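Cysteine hydrolase (Staphylococcus aureus, PDB 6KUA) is a nicotinamidase of the isochorismatase family, a cysteine hydrolase that converts nicotinamide to nicotinate and ammonia, here with a bound zinc ion. Local coordinates at residues S117-R122 with L148-S153; V8-Y13 with I102-Y107; I49-D54 with K88-I93; E157-A160 with G166-W169. All blocks are in the same frame, centred on the assembly; numbering follows the deposited sequence.

Interaction 1 (S117-R122 with L148-S153); sequences SLLRER and LGYKIS
The phenolic oxygen of Tyr150 is held at helix 115-121 by Asp116, which takes it in a hydrogen bond, while the aliphatic parts of Leu119 and Arg120 press against it. Tyr150 OH lies 3.3 Å from Leu119 CB and 3.5 Å from Leu119 CD1, and Arg120 CG approaches the same oxygen to 3.8 Å, so the group meets mainly hydrocarbon on this side. Leu119 comes obliquely to the ring, its CD1 3.7 Å from Tyr150 CZ. With CG beside its backbone N (chi1 -70°), Tyr150 sends its ring out from the loop before strand 151-160 toward the helix. Arg120 runs extended from CG to NE, crosses Tyr150 at about a right angle, and brings NH2 to 4.2 Å from Leu148 CD2, which sits at the guanidinium edge. Its guanidinium bridges two subunits: NE pairs with Asp116 of its own chain, and NH2 with Asp116 of the second subunit, whose Arg120 in turn makes a cation-pi contact with Tyr150. Gly149, with positive phi, closes helix 137-147 in a Schellman motif and turns the chain into the outermost strand of the parallel sheet in this isochorismatase alpha/beta fold.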
loop_
_atom_site.group_PDB
_atom_site.type_symbol
_atom_site.label_atom_id
_atom_site.label_comp_id
_atom_site.label_asym_id
_atom_site.label_seq_id
_atom_site.Cartn_x
_atom_site.Cartn_y
_atom_site.Cartn_z
ATOM N N SER A 117 -10.217 -0.390 2.566
ATOM C CA SER A 117 -11.150 0.585 2.009
ATOM C C SER A 117 -12.595 0.256 2.377
ATOM O O SER A 117 -13.394 1.171 2.606
ATOM C CB SER A 117 -10.994 0.666 0.492
ATOM O OG SER A 117 -11.660 -0.427 -0.098
ATOM N N LEU A 118 -12.936 -1.035 2.451
ATOM C CA LEU A 118 -14.271 -1.433 2.886
ATOM C C LEU A 118 -14.543 -1.019 4.326
ATOM O O LEU A 118 -15.640 -0.547 4.643
ATOM C CB LEU A 118 -14.438 -2.940 2.745
ATOM C CG LEU A 118 -14.600 -3.451 1.309
ATOM C CD1 LEU A 118 -14.451 -4.978 1.278
ATOM C CD2 LEU A 118 -15.949 -3.024 0.723
ATOM N N LEU A 119 -13.570 -1.225 5.219
ATOM C CA LEU A 119 -13.714 -0.798 6.607
ATOM C C LEU A 119 -13.853 0.719 6.715
ATOM O O LEU A 119 -14.700 1.223 7.469
ATOM C CB LEU A 119 -12.512 -1.277 7.420
ATOM C CG LEU A 119 -12.276 -2.784 7.500
ATOM C CD1 LEU A 119 -10.848 -3.107 8.010
ATOM C CD2 LEU A 119 -13.332 -3.418 8.384
ATOM N N ARG A 120 -13.022 1.463 5.975
ATOM C CA ARG A 120 -13.067 2.926 6.031
ATOM C C ARG A 120 -14.398 3.471 5.514
ATOM O O ARG A 120 -14.940 4.421 6.092
ATOM C CB ARG A 120 -11.921 3.526 5.232
ATOM C CG ARG A 120 -10.534 3.327 5.835
ATOM C CD ARG A 120 -9.476 4.094 5.017
ATOM N NE ARG A 120 -8.115 3.654 5.334
ATOM C CZ ARG A 120 -7.030 4.411 5.202
ATOM N NH1 ARG A 120 -7.131 5.657 4.759
ATOM N NH2 ARG A 120 -5.843 3.926 5.536
ATOM N N GLU A 121 -14.924 2.901 4.411
ATOM C CA GLU A 121 -16.239 3.279 3.878
ATOM C C GLU A 121 -17.306 3.267 4.970
ATOM O O GLU A 121 -18.244 4.066 4.945
ATOM C CB GLU A 121 -16.687 2.298 2.777
ATOM C CG GLU A 121 -16.238 2.561 1.348
ATOM C CD GLU A 121 -16.468 1.347 0.424
ATOM O OE1 GLU A 121 -17.493 0.648 0.568
ATOM O OE2 GLU A 121 -15.606 1.074 -0.442
ATOM N N ARG A 122 -17.204 2.325 5.901
ATOM C CA ARG A 122 -18.240 2.051 6.885
ATOM C C ARG A 122 -17.934 2.641 8.251
ATOM O O ARG A 122 -18.573 2.259 9.231
ATOM C CB ARG A 122 -18.438 0.541 6.996
ATOM C CG ARG A 122 -19.054 -0.033 5.754
ATOM C CD ARG A 122 -18.766 -1.529 5.602
ATOM N NE ARG A 122 -19.458 -2.053 4.433
ATOM C CZ ARG A 122 -19.075 -1.821 3.180
ATOM N NH1 ARG A 122 -17.989 -1.091 2.945
ATOM N NH2 ARG A 122 -19.768 -2.320 2.164
ATOM N N LEU A 148 -2.165 0.185 9.872
ATOM C CA LEU A 148 -3.199 1.029 9.303
ATOM C C LEU A 148 -3.971 1.814 10.376
ATOM O O LEU A 148 -4.892 2.561 10.045
ATOM C CB LEU A 148 -4.136 0.170 8.446
ATOM C CG LEU A 148 -3.484 -0.416 7.175
ATOM C CD1 LEU A 148 -4.254 -1.603 6.666
ATOM C CD2 LEU A 148 -3.348 0.638 6.065
ATOM N N GLY A 149 -3.610 1.674 11.643
ATOM C CA GLY A 149 -4.184 2.520 12.674
ATOM C C GLY A 149 -5.505 2.049 13.235
ATOM O O GLY A 149 -6.227 2.852 13.814
ATOM N N TYR A 150 -5.855 0.777 13.062
ATOM C CA TYR A 150 -7.042 0.218 13.688
ATOM C C TYR A 150 -6.763 -0.148 15.131
ATOM O O TYR A 150 -5.667 -0.609 15.465
ATOM C CB TYR A 150 -7.507 -1.033 12.944
ATOM C CG TYR A 150 -8.067 -0.717 11.608
ATOM C CD1 TYR A 150 -9.385 -0.315 11.475
ATOM C CD2 TYR A 150 -7.273 -0.785 10.471
ATOM C CE1 TYR A 150 -9.904 0.007 10.257
ATOM C CE2 TYR A 150 -7.786 -0.482 9.228
ATOM C CZ TYR A 150 -9.104 -0.093 9.123
ATOM O OH TYR A 150 -9.625 0.222 7.896
ATOM N N LYS A 151 -7.766 0.042 15.983
ATOM C CA LYS A 151 -7.740 -0.583 17.299
ATOM C C LYS A 151 -8.043 -2.061 17.123
ATOM O O LYS A 151 -8.845 -2.438 16.267
ATOM C CB LYS A 151 -8.764 0.068 18.240
ATOM C CG LYS A 151 -8.784 1.605 18.208
ATOM C CD LYS A 151 -9.904 2.192 19.100
ATOM C CE LYS A 151 -9.895 3.729 19.080
ATOM N NZ LYS A 151 -11.042 4.344 19.857
ATOM N N ILE A 152 -7.386 -2.904 17.914
ATOM C CA ILE A 152 -7.314 -4.334 17.640
ATOM C C ILE A 152 -7.724 -5.127 18.870
ATOM O O ILE A 152 -7.246 -4.861 19.978
ATOM C CB ILE A 152 -5.898 -4.759 17.216
ATOM C CG1 ILE A 152 -5.479 -4.050 15.924
ATOM C CG2 ILE A 152 -5.842 -6.265 17.066
ATOM C CD1 ILE A 152 -4.017 -4.260 15.588
ATOM N N SER A 153 -8.544 -6.156 18.662
ATOM C CA SER A 153 -8.866 -7.115 19.703
ATOM C C SER A 153 -8.645 -8.518 19.168
ATOM O O SER A 153 -9.173 -8.878 18.108
ATOM C CB SER A 153 -10.314 -6.931 20.193
ATOM O OG SER A 153 -10.569 -7.760 21.310
#

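Interaction 2 (V8-Y13 with I102-Y107)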
loop_
_atom_site.group_PDB
_atom_site.type_symbol
_atom_site.label_atom_id
_atom_site.label_comp_id
_atom_site.label_asym_id
_atom_site.label_seq_id
_atom_site.Cartn_x
_atom_site.Cartn_y
_atom_site.Cartn_z
ATOM N N VAL A 8 -12.923 -12.862 10.396
ATOM C CA VAL A 8 -12.836 -14.312 10.576
ATOM C C VAL A 8 -11.842 -14.843 9.554
ATOM O O VAL A 8 -12.146 -14.922 8.358
ATOM C CB VAL A 8 -14.200 -14.992 10.431
ATOM C CG1 VAL A 8 -14.069 -16.503 10.670
ATOM C CG2 VAL A 8 -15.187 -14.355 11.399
ATOM N N VAL A 9 -10.655 -15.210 10.027
ATOM C CA VAL A 9 -9.520 -15.519 9.158
ATOM C C VAL A 9 -9.415 -17.029 8.956
ATOM O O VAL A 9 -9.238 -17.789 9.918
ATOM C CB VAL A 9 -8.216 -14.944 9.734
ATOM C CG1 VAL A 9 -7.059 -15.198 8.783
ATOM C CG2 VAL A 9 -8.375 -13.444 9.986
ATOM N N ASP A 10 -9.555 -17.448 7.693
ATOM C CA ASP A 10 -9.192 -18.785 7.199
ATOM C C ASP A 10 -9.775 -19.932 8.022
ATOM O O ASP A 10 -9.106 -20.937 8.286
ATOM C CB ASP A 10 -7.674 -18.919 7.095
ATOM C CG ASP A 10 -7.147 -18.320 5.825
ATOM O OD1 ASP A 10 -7.673 -18.678 4.746
ATOM O OD2 ASP A 10 -6.233 -17.471 5.897
ATOM N N TYR A 11 -11.050 -19.818 8.394
ATOM C CA TYR A 11 -11.693 -20.877 9.173
ATOM C C TYR A 11 -12.354 -21.904 8.251
ATOM O O TYR A 11 -13.561 -22.131 8.284
ATOM C CB TYR A 11 -12.699 -20.289 10.150
ATOM C CG TYR A 11 -12.948 -21.234 11.290
ATOM C CD1 TYR A 11 -11.993 -21.408 12.277
ATOM C CD2 TYR A 11 -14.108 -21.998 11.347
ATOM C CE1 TYR A 11 -12.193 -22.284 13.314
ATOM C CE2 TYR A 11 -14.322 -22.891 12.379
ATOM C CZ TYR A 11 -13.360 -23.027 13.359
ATOM O OH TYR A 11 -13.557 -23.892 14.399
ATOM N N SER A 12 -11.527 -22.530 7.423
ATOM C CA SER A 12 -11.982 -23.435 6.379
ATOM C C SER A 12 -11.771 -24.890 6.773
ATOM O O SER A 12 -10.963 -25.216 7.649
ATOM C CB SER A 12 -11.247 -23.161 5.069
ATOM O OG SER A 12 -9.948 -23.711 5.114
ATOM N N TYR A 13 -12.511 -25.766 6.086
ATOM C CA TYR A 13 -12.393 -27.208 6.294
ATOM C C TYR A 13 -10.944 -27.681 6.146
ATOM O O TYR A 13 -10.457 -28.477 6.959
ATOM C CB TYR A 13 -13.321 -27.931 5.308
ATOM C CG TYR A 13 -13.382 -29.448 5.415
ATOM C CD1 TYR A 13 -14.277 -30.071 6.285
ATOM C CD2 TYR A 13 -12.572 -30.256 4.619
ATOM C CE1 TYR A 13 -14.347 -31.458 6.376
ATOM C CE2 TYR A 13 -12.634 -31.645 4.701
ATOM C CZ TYR A 13 -13.523 -32.240 5.581
ATOM O OH TYR A 13 -13.583 -33.616 5.668
ATOM N N ILE A 102 -14.202 -12.252 1.346
ATOM C CA ILE A 102 -13.084 -11.623 0.659
ATOM C C ILE A 102 -12.041 -12.704 0.411
ATOM O O ILE A 102 -11.625 -13.381 1.358
ATOM C CB ILE A 102 -12.496 -10.471 1.493
ATOM C CG1 ILE A 102 -13.497 -9.311 1.571
ATOM C CG2 ILE A 102 -11.147 -10.016 0.943
ATOM C CD1 ILE A 102 -12.915 -8.061 2.140
ATOM N N ASP A 103 -11.654 -12.893 -0.857
ATOM C CA ASP A 103 -10.537 -13.767 -1.209
ATOM C C ASP A 103 -9.218 -13.034 -1.020
ATOM O O ASP A 103 -9.087 -11.864 -1.389
ATOM C CB ASP A 103 -10.617 -14.229 -2.668
ATOM C CG ASP A 103 -11.887 -14.974 -2.992
ATOM O OD1 ASP A 103 -12.304 -15.866 -2.210
ATOM O OD2 ASP A 103 -12.459 -14.677 -4.061
ATOM N N LYS A 104 -8.238 -13.724 -0.453
ATOM C CA LYS A 104 -6.918 -13.148 -0.239
ATOM C C LYS A 104 -5.866 -14.085 -0.815
ATOM O O LYS A 104 -6.094 -15.290 -0.933
ATOM C CB LYS A 104 -6.638 -12.885 1.256
ATOM C CG LYS A 104 -6.599 -14.117 2.154
ATOM C CD LYS A 104 -6.481 -13.679 3.607
ATOM C CE LYS A 104 -6.463 -14.844 4.581
ATOM N NZ LYS A 104 -5.141 -15.511 4.666
ATOM N N THR A 105 -4.724 -13.512 -1.214
ATOM C CA THR A 105 -3.664 -14.273 -1.863
ATOM C C THR A 105 -2.441 -14.482 -0.975
ATOM O O THR A 105 -1.579 -15.296 -1.323
ATOM C CB THR A 105 -3.240 -13.598 -3.188
ATOM O OG1 THR A 105 -2.790 -12.248 -2.958
ATOM C CG2 THR A 105 -4.412 -13.580 -4.197
ATOM N N ARG A 106 -2.333 -13.781 0.148
ATOM C CA ARG A 106 -1.256 -13.993 1.114
ATOM C C ARG A 106 -1.872 -14.259 2.481
ATOM O O ARG A 106 -3.096 -14.233 2.650
ATOM C CB ARG A 106 -0.296 -12.792 1.165
ATOM C CG ARG A 106 0.471 -12.483 -0.145
ATOM C CD ARG A 106 1.431 -13.601 -0.580
ATOM N NE ARG A 106 2.126 -13.290 -1.839
ATOM C CZ ARG A 106 1.725 -13.691 -3.052
ATOM N NH1 ARG A 106 2.424 -13.353 -4.132
ATOM N NH2 ARG A 106 0.624 -14.431 -3.199
ATOM N N TYR A 107 -1.013 -14.524 3.470
ATOM C CA TYR A 107 -1.503 -14.695 4.837
ATOM C C TYR A 107 -2.245 -13.449 5.317
ATOM O O TYR A 107 -3.292 -13.554 5.968
ATOM C CB TYR A 107 -0.346 -14.990 5.793
ATOM C CG TYR A 107 0.616 -16.089 5.365
ATOM C CD1 TYR A 107 0.180 -17.389 5.158
ATOM C CD2 TYR A 107 1.971 -15.816 5.202
ATOM C CE1 TYR A 107 1.073 -18.394 4.773
ATOM C CE2 TYR A 107 2.871 -16.801 4.831
ATOM C CZ TYR A 107 2.418 -18.087 4.624
ATOM O OH TYR A 107 3.319 -19.057 4.251
#
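Strands 4-9 and 99-104 run parallel with strand 48-54 between them in the sheet, so the backbones of 8-13 and 102-107 stay well apart, Asp10 CA and Tyr107 CA making the nearest pair at 9.0 Å. Side chains span the gap. Asp10, in a left-handed backbone conformation just past its strand, and Lys104 approach from opposite directions, and Lys104 NZ donates to the syn lone pair of Asp10 OD2 at 2.6 Å in a short, buried salt bridge. Two backbone carbonyls also hold NZ: it lies 3.0 Å from Tyr107 O, 44° above that carbonyl plane, and 3.1 Å from Arg106 O. The lysine chain is extended until its last bond, where a bend (chi4 79°) swings NZ back within reach of all three acceptors. Below NZ, Lys104 CE lies 4.3 Å from Val9 CG1. Asp10 is fixed in turn through OD1, which accepts a hydrogen bond from Asp54 N, at the end of the intervening strand 48-54. Cys137, at the start of helix 137-147, packs on Asp10, Lys104 and Val9, and a bound zinc ion lies about 7 Å from the Asp10 side chain. The gathering of Asp10, Lys104 and Cys137 at the C-terminal ends of the parallel strands is consistent with the Asp-Lys-Cys catalytic triad of nicotinamidases.

Interaction 3 (I49-D54 with K88-I93); sequences IFFLMD and KLYETI
Phe51 leaves the middle of strand 48-54 with its CB directed at helix 84-93, and CG, lying beside the backbone N (chi1 -65°), starts a ring that lays one face against Tyr90. Along the near side of that ring, CD1 is the first atom to touch: it lies 3.7 Å from Tyr90 CD1 and 4.0 Å from Tyr90 CE1. The next atom out, Phe51 CE1, is also 3.7 Å from Tyr90 CD1, and at the tip Phe51 CZ is 4.1 Å from the same carbon. Tyr90 CD1 thus stands over the Phe51 face, displaced toward its rim. The pair is T-shaped, with the edge of Tyr90 directed at the face of Phe51, centroids 5.1 Å apart and planes inclined by 68°. Helix 84-93 links two neighbouring parallel strands, 48-54 and 99-104, so this stack lies within a beta-alpha-beta crossover and pins the helix to the strand that precedes it. Tyr90 reaches down to the sheet because its CG is turned opposite the backbone N (chi1 171°); the two side chains run past one another, pointing opposite ways. Beside the stack, the contact is looser, Ile93 CD1 coming to 4.7 Å from Ile49 CD1. Leu82 packs on both rings, while Phe101 of strand 99-104 and Ile39 of helix 32-44 flank Phe51.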
loop_
_atom_site.group_PDB
_atom_site.type_symbol
_atom_site.label_atom_id
_atom_site.label_comp_id
_atom_site.label_asym_id
_atom_site.label_seq_id
_atom_site.Cartn_x
_atom_site.Cartn_y
_atom_site.Cartn_z
ATOM N N ILE A 49 -19.162 -8.109 9.411
ATOM C CA ILE A 49 -18.406 -9.343 9.578
ATOM C C ILE A 49 -17.774 -9.686 8.240
ATOM O O ILE A 49 -18.473 -9.779 7.224
ATOM C CB ILE A 49 -19.287 -10.509 10.064
ATOM C CG1 ILE A 49 -20.047 -10.119 11.334
ATOM C CG2 ILE A 49 -18.426 -11.716 10.338
ATOM C CD1 ILE A 49 -21.458 -10.645 11.390
ATOM N N PHE A 50 -16.459 -9.896 8.246
ATOM C CA PHE A 50 -15.697 -10.207 7.042
ATOM C C PHE A 50 -15.117 -11.603 7.203
ATOM O O PHE A 50 -14.385 -11.865 8.165
ATOM C CB PHE A 50 -14.591 -9.177 6.802
ATOM C CG PHE A 50 -15.094 -7.772 6.600
ATOM C CD1 PHE A 50 -15.547 -7.017 7.675
ATOM C CD2 PHE A 50 -15.094 -7.197 5.330
ATOM C CE1 PHE A 50 -16.020 -5.714 7.497
ATOM C CE2 PHE A 50 -15.557 -5.888 5.132
ATOM C CZ PHE A 50 -16.018 -5.144 6.212
ATOM N N PHE A 51 -15.474 -12.504 6.285
ATOM C CA PHE A 51 -14.866 -13.823 6.207
ATOM C C PHE A 51 -13.744 -13.764 5.175
ATOM O O PHE A 51 -13.997 -13.499 3.994
ATOM C CB PHE A 51 -15.912 -14.884 5.850
ATOM C CG PHE A 51 -16.967 -15.077 6.914
ATOM C CD1 PHE A 51 -18.085 -14.267 6.952
ATOM C CD2 PHE A 51 -16.825 -16.062 7.882
ATOM C CE1 PHE A 51 -19.064 -14.438 7.943
ATOM C CE2 PHE A 51 -17.779 -16.241 8.860
ATOM C CZ PHE A 51 -18.905 -15.429 8.894
ATOM N N LEU A 52 -12.508 -13.956 5.635
ATOM C CA LEU A 52 -11.313 -13.805 4.813
ATOM C C LEU A 52 -10.719 -15.181 4.550
ATOM O O LEU A 52 -10.403 -15.909 5.495
ATOM C CB LEU A 52 -10.295 -12.901 5.501
ATOM C CG LEU A 52 -10.844 -11.478 5.530
ATOM C CD1 LEU A 52 -10.814 -10.910 6.942
ATOM C CD2 LEU A 52 -10.059 -10.621 4.558
ATOM N N MET A 53 -10.554 -15.528 3.270
ATOM C CA MET A 53 -10.256 -16.905 2.886
ATOM C C MET A 53 -9.170 -16.988 1.824
ATOM O O MET A 53 -9.287 -16.380 0.759
ATOM C CB MET A 53 -11.521 -17.597 2.374
ATOM C CG MET A 53 -12.610 -17.693 3.431
ATOM S SD MET A 53 -12.217 -18.959 4.646
ATOM C CE MET A 53 -11.357 -20.102 3.582
ATOM N N ASP A 54 -8.128 -17.754 2.128
ATOM C CA ASP A 54 -7.097 -18.104 1.161
ATOM C C ASP A 54 -7.710 -18.561 -0.156
ATOM O O ASP A 54 -8.571 -19.446 -0.188
ATOM C CB ASP A 54 -6.213 -19.218 1.733
ATOM C CG ASP A 54 -4.850 -18.716 2.172
ATOM O OD1 ASP A 54 -4.330 -17.770 1.524
ATOM O OD2 ASP A 54 -4.304 -19.263 3.167
ATOM N N LYS A 88 -22.147 -23.273 8.591
ATOM C CA LYS A 88 -23.605 -23.348 8.639
ATOM C C LYS A 88 -24.215 -21.974 8.869
ATOM O O LYS A 88 -25.131 -21.557 8.147
ATOM C CB LYS A 88 -24.053 -24.307 9.747
ATOM C CG LYS A 88 -23.740 -25.769 9.504
ATOM C CD LYS A 88 -24.717 -26.676 10.256
ATOM C CE LYS A 88 -24.623 -26.483 11.773
ATOM N NZ LYS A 88 -24.253 -27.744 12.504
ATOM N N LEU A 89 -23.731 -21.264 9.897
ATOM C CA LEU A 89 -24.238 -19.926 10.181
ATOM C C LEU A 89 -24.064 -19.014 8.975
ATOM O O LEU A 89 -24.968 -18.237 8.640
ATOM C CB LEU A 89 -23.532 -19.353 11.412
ATOM C CG LEU A 89 -23.918 -17.969 11.930
ATOM C CD1 LEU A 89 -25.432 -17.821 12.014
ATOM C CD2 LEU A 89 -23.280 -17.724 13.291
ATOM N N TYR A 90 -22.925 -19.123 8.283
ATOM C CA TYR A 90 -22.659 -18.237 7.156
ATOM C C TYR A 90 -23.700 -18.411 6.058
ATOM O O TYR A 90 -24.149 -17.424 5.465
ATOM C CB TYR A 90 -21.250 -18.485 6.608
ATOM C CG TYR A 90 -20.975 -17.760 5.299
ATOM C CD1 TYR A 90 -20.661 -16.401 5.283
ATOM C CD2 TYR A 90 -21.035 -18.428 4.080
ATOM C CE1 TYR A 90 -20.421 -15.729 4.089
ATOM C CE2 TYR A 90 -20.791 -17.765 2.882
ATOM C CZ TYR A 90 -20.481 -16.421 2.895
ATOM O OH TYR A 90 -20.235 -15.753 1.716
ATOM N N GLU A 91 -24.108 -19.659 5.782
ATOM C CA GLU A 91 -25.125 -19.900 4.759
ATOM C C GLU A 91 -26.416 -19.136 5.040
ATOM O O GLU A 91 -27.081 -18.684 4.102
ATOM C CB GLU A 91 -25.424 -21.401 4.639
ATOM C CG GLU A 91 -24.229 -22.272 4.262
ATOM C CD GLU A 91 -23.437 -21.737 3.071
ATOM O OE1 GLU A 91 -22.183 -21.849 3.088
ATOM O OE2 GLU A 91 -24.067 -21.207 2.124
ATOM N N THR A 92 -26.779 -18.961 6.307
ATOM C CA THR A 92 -28.025 -18.280 6.643
ATOM C C THR A 92 -27.902 -16.762 6.728
ATOM O O THR A 92 -28.932 -16.093 6.865
ATOM C CB THR A 92 -28.590 -18.788 7.978
ATOM O OG1 THR A 92 -28.034 -18.026 9.055
ATOM C CG2 THR A 92 -28.274 -20.261 8.184
ATOM N N ILE A 93 -26.696 -16.190 6.677
ATOM C CA ILE A 93 -26.544 -14.741 6.766
ATOM C C ILE A 93 -25.794 -14.146 5.580
ATOM O O ILE A 93 -25.656 -12.921 5.504
ATOM C CB ILE A 93 -25.877 -14.308 8.093
ATOM C CG1 ILE A 93 -24.470 -14.905 8.246
ATOM C CG2 ILE A 93 -26.734 -14.690 9.291
ATOM C CD1 ILE A 93 -23.700 -14.310 9.417
#

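Interaction 4 (E157-A160 with G166-W169); sequences EGVA and GHEW
His167 of helix 164-176 meets the end of strand 151-160 with the CE1-ND1 side of its imidazole. CE1 lies 3.5 Å from the backbone oxygen Val159 O and 4.0 Å from Val159 CG2, while ND1 is 4.0 Å from Ala160 CA, so the ring rests obliquely against both main chain and a methyl branch. The two side chains meet at a slant, the valine offering one methyl rather than its whole fork. His167 is able to bridge the gap because CG points away from its own backbone N (chi1 177°), carrying the ring off the helix toward the strand. This is the short connection from the last strand of the chain to the helix that follows it in the alpha/beta fold. In the next shell, Thr134 OG1 and His167 ND1 share a hydrogen bond, and Thr134 also packs on Val159 and is joined to Ala160 by a backbone hydrogen bond. Val138 of helix 137-147 also packs on Val159, and Ile31 meets Ala160. Farther along the helix, Trp169 stacks on Trp169 of the fourth subunit and hydrogen-bonds Asp135 there, carrying the helix into the assembly interface.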
loop_
_atom_site.group_PDB
_atom_site.type_symbol
_atom_site.label_atom_id
_atom_site.label_comp_id
_atom_site.label_asym_id
_atom_site.label_seq_id
_atom_site.Cartn_x
_atom_site.Cartn_y
_atom_site.Cartn_z
ATOM N N GLU A 157 -9.537 -16.945 23.220
ATOM C CA GLU A 157 -10.493 -18.021 22.976
ATOM C C GLU A 157 -10.938 -18.099 21.520
ATOM O O GLU A 157 -11.642 -19.047 21.154
ATOM C CB GLU A 157 -11.729 -17.826 23.864
ATOM C CG GLU A 157 -11.749 -18.612 25.165
ATOM C CD GLU A 157 -13.187 -18.908 25.634
ATOM O OE1 GLU A 157 -13.713 -20.016 25.337
ATOM O OE2 GLU A 157 -13.792 -18.019 26.288
ATOM N N GLY A 158 -10.570 -17.116 20.694
ATOM C CA GLY A 158 -11.069 -17.033 19.338
ATOM C C GLY A 158 -10.043 -17.337 18.269
ATOM O O GLY A 158 -10.357 -17.257 17.075
ATOM N N VAL A 159 -8.825 -17.710 18.670
ATOM C CA VAL A 159 -7.747 -18.015 17.738
ATOM C C VAL A 159 -7.048 -19.299 18.181
ATOM O O VAL A 159 -7.100 -19.684 19.350
ATOM C CB VAL A 159 -6.734 -16.847 17.637
ATOM C CG1 VAL A 159 -7.370 -15.640 16.926
ATOM C CG2 VAL A 159 -6.242 -16.446 19.033
ATOM N N ALA A 160 -6.385 -19.966 17.228
ATOM C CA ALA A 160 -5.655 -21.196 17.524
ATOM C C ALA A 160 -4.507 -21.396 16.546
ATOM O O ALA A 160 -4.541 -20.919 15.411
ATOM C CB ALA A 160 -6.571 -22.420 17.475
ATOM N N GLY A 166 4.145 -20.772 19.377
ATOM C CA GLY A 166 3.801 -19.648 18.524
ATOM C C GLY A 166 2.496 -18.999 18.933
ATOM O O GLY A 166 2.362 -17.766 18.902
ATOM N N HIS A 167 1.520 -19.816 19.333
ATOM C CA HIS A 167 0.268 -19.283 19.845
ATOM C C HIS A 167 0.518 -18.340 21.017
ATOM O O HIS A 167 0.051 -17.190 21.021
ATOM C CB HIS A 167 -0.655 -20.437 20.243
ATOM C CG HIS A 167 -1.944 -19.992 20.860
ATOM N ND1 HIS A 167 -3.028 -19.583 20.109
ATOM C CD2 HIS A 167 -2.322 -19.886 22.156
ATOM C CE1 HIS A 167 -4.019 -19.247 20.915
ATOM N NE2 HIS A 167 -3.615 -19.420 22.164
ATOM N N GLU A 168 1.287 -18.796 22.011
ATOM C CA GLU A 168 1.576 -17.939 23.162
ATOM C C GLU A 168 2.476 -16.765 22.777
ATOM O O GLU A 168 2.288 -15.646 23.276
ATOM C CB GLU A 168 2.212 -18.762 24.288
ATOM C CG GLU A 168 1.231 -19.745 24.956
ATOM C CD GLU A 168 1.904 -20.752 25.898
ATOM O OE1 GLU A 168 1.201 -21.285 26.792
ATOM O OE2 GLU A 168 3.120 -21.023 25.741
ATOM N N TRP A 169 3.478 -17.004 21.922
ATOM C CA TRP A 169 4.313 -15.898 21.451
ATOM C C TRP A 169 3.458 -14.794 20.839
ATOM O O TRP A 169 3.634 -13.608 21.139
ATOM C CB TRP A 169 5.351 -16.380 20.417
ATOM C CG TRP A 169 6.089 -15.181 19.906
ATOM C CD1 TRP A 169 7.173 -14.579 20.486
ATOM C CD2 TRP A 169 5.726 -14.360 18.785
ATOM N NE1 TRP A 169 7.525 -13.459 19.775
ATOM C CE2 TRP A 169 6.651 -13.300 18.727
ATOM C CE3 TRP A 169 4.718 -14.436 17.803
ATOM C CZ2 TRP A 169 6.598 -12.311 17.739
ATOM C CZ3 TRP A 169 4.658 -13.438 16.830
ATOM C CH2 TRP A 169 5.597 -12.396 16.805
#

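In the fold
From the N terminus, interaction 2 opens at 8-13 and closes only at 102-107, and interaction 3 (49-54 with 88-93) falls wholly within that span. The two also meet through the backbone, Asp10 N to Leu52 O at 2.8 Å. Helix 115-121 follows strand 99-104 and begins interaction 1, which closes at 148-153; its Leu118 packs on Ile102 and its Leu119 on Phe50. Interaction 4 comes last and closes a short loop. None of the loops cross. Interaction 2 joins the C-terminal ends of strands 4-9 and 99-104, interaction 3 fixes helix 84-93 on strand 48-54, and interactions 1 and 4 bring helices 115-121 and 164-176 against the two ends of strand 151-160.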